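PDB 6EWR: putative capsular polysaccharide biosynthesis protein from Streptococcus pneumoniae serotype 4, which probably acts as a pyridoxal-phosphate-dependent aminotransferase of the DegT/DnrJ/EryC1 family, perhaps in capsular polysaccharide biosynthesis. Local coordinates for residues His319-Arg324 with Ile381-His386. Numbering follows the deposited sequence.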
loop_
_atom_site.group_PDB
_atom_site.type_symbol
_atom_site.label_atom_id
_atom_site.label_comp_id
_atom_site.label_asym_id
_atom_site.label_seq_id
_atom_site.Cartn_x
_atom_site.Cartn_y
_atom_site.Cartn_z
ATOM N N HIS A 319 -10.418 -0.434 22.837
ATOM C CA HIS A 319 -9.533 -1.255 22.036
ATOM C C HIS A 319 -8.518 -2.072 22.863
ATOM O O HIS A 319 -8.366 -3.274 22.646
ATOM C CB HIS A 319 -8.824 -0.394 20.980
ATOM C CG HIS A 319 -7.877 -1.180 20.146
ATOM N ND1 HIS A 319 -8.241 -2.373 19.571
ATOM C CD2 HIS A 319 -6.574 -0.993 19.845
ATOM C CE1 HIS A 319 -7.209 -2.875 18.929
ATOM N NE2 HIS A 319 -6.183 -2.065 19.084
ATOM N N LEU A 320 -7.819 -1.413 23.784
ATOM C CA LEU A 320 -6.737 -2.036 24.577
ATOM C C LEU A 320 -7.012 -1.857 26.073
ATOM O O LEU A 320 -7.385 -0.770 26.501
ATOM C CB LEU A 320 -5.402 -1.397 24.232
ATOM C CG LEU A 320 -4.878 -1.578 22.800
ATOM C CD1 LEU A 320 -3.594 -0.795 22.571
ATOM C CD2 LEU A 320 -4.604 -3.040 22.470
ATOM N N TYR A 321 -6.852 -2.909 26.868
ATOM C CA TYR A 321 -6.911 -2.782 28.322
ATOM C C TYR A 321 -5.510 -2.489 28.869
ATOM O O TYR A 321 -4.830 -3.342 29.415
ATOM C CB TYR A 321 -7.579 -3.994 28.987
ATOM C CG TYR A 321 -8.160 -3.675 30.361
ATOM C CD1 TYR A 321 -9.258 -2.851 30.477
ATOM C CD2 TYR A 321 -7.600 -4.181 31.539
ATOM C CE1 TYR A 321 -9.784 -2.522 31.729
ATOM C CE2 TYR A 321 -8.128 -3.859 32.792
ATOM C CZ TYR A 321 -9.214 -3.027 32.876
ATOM O OH TYR A 321 -9.760 -2.698 34.087
ATOM N N ILE A 322 -5.104 -1.249 28.699
ATOM C CA ILE A 322 -3.875 -0.728 29.257
ATOM C C ILE A 322 -4.022 -0.626 30.774
ATOM O O ILE A 322 -5.032 -0.087 31.267
ATOM C CB ILE A 322 -3.583 0.686 28.689
ATOM C CG1 ILE A 322 -3.468 0.724 27.175
ATOM C CG2 ILE A 322 -2.490 1.408 29.462
ATOM C CD1 ILE A 322 -2.108 0.773 26.529
ATOM N N THR A 323 -3.042 -1.181 31.508
ATOM C CA THR A 323 -2.965 -1.068 32.964
ATOM C C THR A 323 -1.558 -0.718 33.339
ATOM O O THR A 323 -0.625 -1.049 32.583
ATOM C CB THR A 323 -3.339 -2.395 33.692
ATOM O OG1 THR A 323 -2.204 -3.287 33.786
ATOM C CG2 THR A 323 -4.523 -3.116 32.978
ATOM N N ARG A 324 -1.391 -0.068 34.489
ATOM C CA ARG A 324 -0.068 0.115 35.084
ATOM C C ARG A 324 -0.071 -0.435 36.489
ATOM O O ARG A 324 -1.034 -0.230 37.230
ATOM C CB ARG A 324 0.319 1.584 35.109
ATOM C CG ARG A 324 0.349 2.216 33.718
ATOM C CD ARG A 324 0.577 3.706 33.843
ATOM N NE ARG A 324 1.880 3.990 34.462
ATOM C CZ ARG A 324 2.223 5.132 35.052
ATOM N NH1 ARG A 324 1.373 6.154 35.125
ATOM N NH2 ARG A 324 3.451 5.249 35.569
ATOM N N ILE A 381 1.208 -2.742 31.526
ATOM C CA ILE A 381 0.911 -4.078 31.004
ATOM C C ILE A 381 -0.489 -4.058 30.390
ATOM O O ILE A 381 -1.453 -3.623 31.018
ATOM C CB ILE A 381 0.967 -5.180 32.086
ATOM C CG1 ILE A 381 2.408 -5.398 32.579
ATOM C CG2 ILE A 381 0.384 -6.489 31.557
ATOM C CD1 ILE A 381 2.531 -6.266 33.826
ATOM N N THR A 382 -0.587 -4.536 29.161
ATOM C CA THR A 382 -1.829 -4.571 28.433
ATOM C C THR A 382 -2.366 -5.991 28.462
ATOM O O THR A 382 -1.647 -6.932 28.101
ATOM C CB THR A 382 -1.648 -4.121 26.970
ATOM O OG1 THR A 382 -0.868 -2.922 26.938
ATOM C CG2 THR A 382 -3.012 -3.873 26.291
ATOM N N LEU A 383 -3.623 -6.127 28.913
ATOM C CA LEU A 383 -4.293 -7.423 28.988
ATOM C C LEU A 383 -5.121 -7.624 27.735
ATOM O O LEU A 383 -5.429 -6.663 27.039
ATOM C CB LEU A 383 -5.208 -7.522 30.206
ATOM C CG LEU A 383 -4.534 -7.270 31.553
ATOM C CD1 LEU A 383 -5.542 -7.494 32.653
ATOM C CD2 LEU A 383 -3.328 -8.149 31.820
ATOM N N PRO A 384 -5.477 -8.874 27.443
ATOM C CA PRO A 384 -6.338 -9.162 26.323
ATOM C C PRO A 384 -7.680 -8.478 26.419
ATOM O O PRO A 384 -8.307 -8.509 27.476
ATOM C CB PRO A 384 -6.533 -10.683 26.429
ATOM C CG PRO A 384 -5.249 -11.149 27.003
ATOM C CD PRO A 384 -4.959 -10.106 28.049
ATOM N N LEU A 385 -8.114 -7.888 25.311
ATOM C CA LEU A 385 -9.432 -7.298 25.216
ATOM C C LEU A 385 -9.898 -7.501 23.792
ATOM O O LEU A 385 -9.499 -6.754 22.894
ATOM C CB LEU A 385 -9.382 -5.812 25.590
ATOM C CG LEU A 385 -10.676 -4.971 25.579
ATOM C CD1 LEU A 385 -11.835 -5.599 26.353
ATOM C CD2 LEU A 385 -10.401 -3.573 26.109
ATOM N N HIS A 386 -10.687 -8.550 23.588
ATOM C CA HIS A 386 -11.242 -8.881 22.283
ATOM C C HIS A 386 -12.547 -9.618 22.511
ATOM O O HIS A 386 -12.848 -9.996 23.648
ATOM C CB HIS A 386 -10.252 -9.743 21.477
ATOM C CG HIS A 386 -9.741 -10.960 22.204
ATOM N ND1 HIS A 386 -10.408 -12.163 22.226
ATOM C CD2 HIS A 386 -8.593 -11.171 22.888
ATOM C CE1 HIS A 386 -9.698 -13.056 22.892
ATOM N NE2 HIS A 386 -8.593 -12.477 23.309
HETATM O O HOH W 1 -7.403 -5.582 21.482
#
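Thr323 and Ile381 form the tightly bonded part of an antiparallel strand pair in the small three-stranded sheet of this fold-type I aminotransferase, and they illustrate how direct bonding in one part of a contact can give way to looser, water-mediated joining in another. Strand 321-325 is the middle strand and 380-383 lies at one border. Thr323 and Ile381 form a hydrogen-bonded pair: Ile381 N gives a nearly straight bond (169°) to Thr323 O at 2.7 Å. In return Ile381 O takes two donors from one residue. Thr323 N, at 3.0 Å, sits well above the carbonyl plane. Thr323 OG1 bonds to the same Ile381 O at 2.9 Å and is tilted only slightly from that plane. The hydroxyl gets there because chi1 of 84° sets OG1 between its own backbone N and carbonyl carbon.

Next along, Ile322 and Thr382 make a non-hydrogen-bonded pair whose side chains share a face; Ile322 CD1 stops 3.9 Å from Thr382 OG1, which bonds to Glu380 and His350. On the other face Tyr321 and Leu383 run side by side, with Leu383 CD1 at the edge of the phenol ring, 4.1 Å from Tyr321 CD2. Helices 268-299 and 391-408 cover this side, and Asp296 holds the Tyr321 hydroxyl.

Further along, around His319 and Leu385, contact passes to a side chain and a water. Leu385 CD2 rests 3.7 Å from Tyr321 N. The His319 side chain points away: ND1 bonds to Asn206, and the ring meets His179 and touches Lys205, about 6 Å from bound PMP (side chain to ligand). In this looser part a single water donates to both His319 O and Leu385 O, each at 2.8 Å.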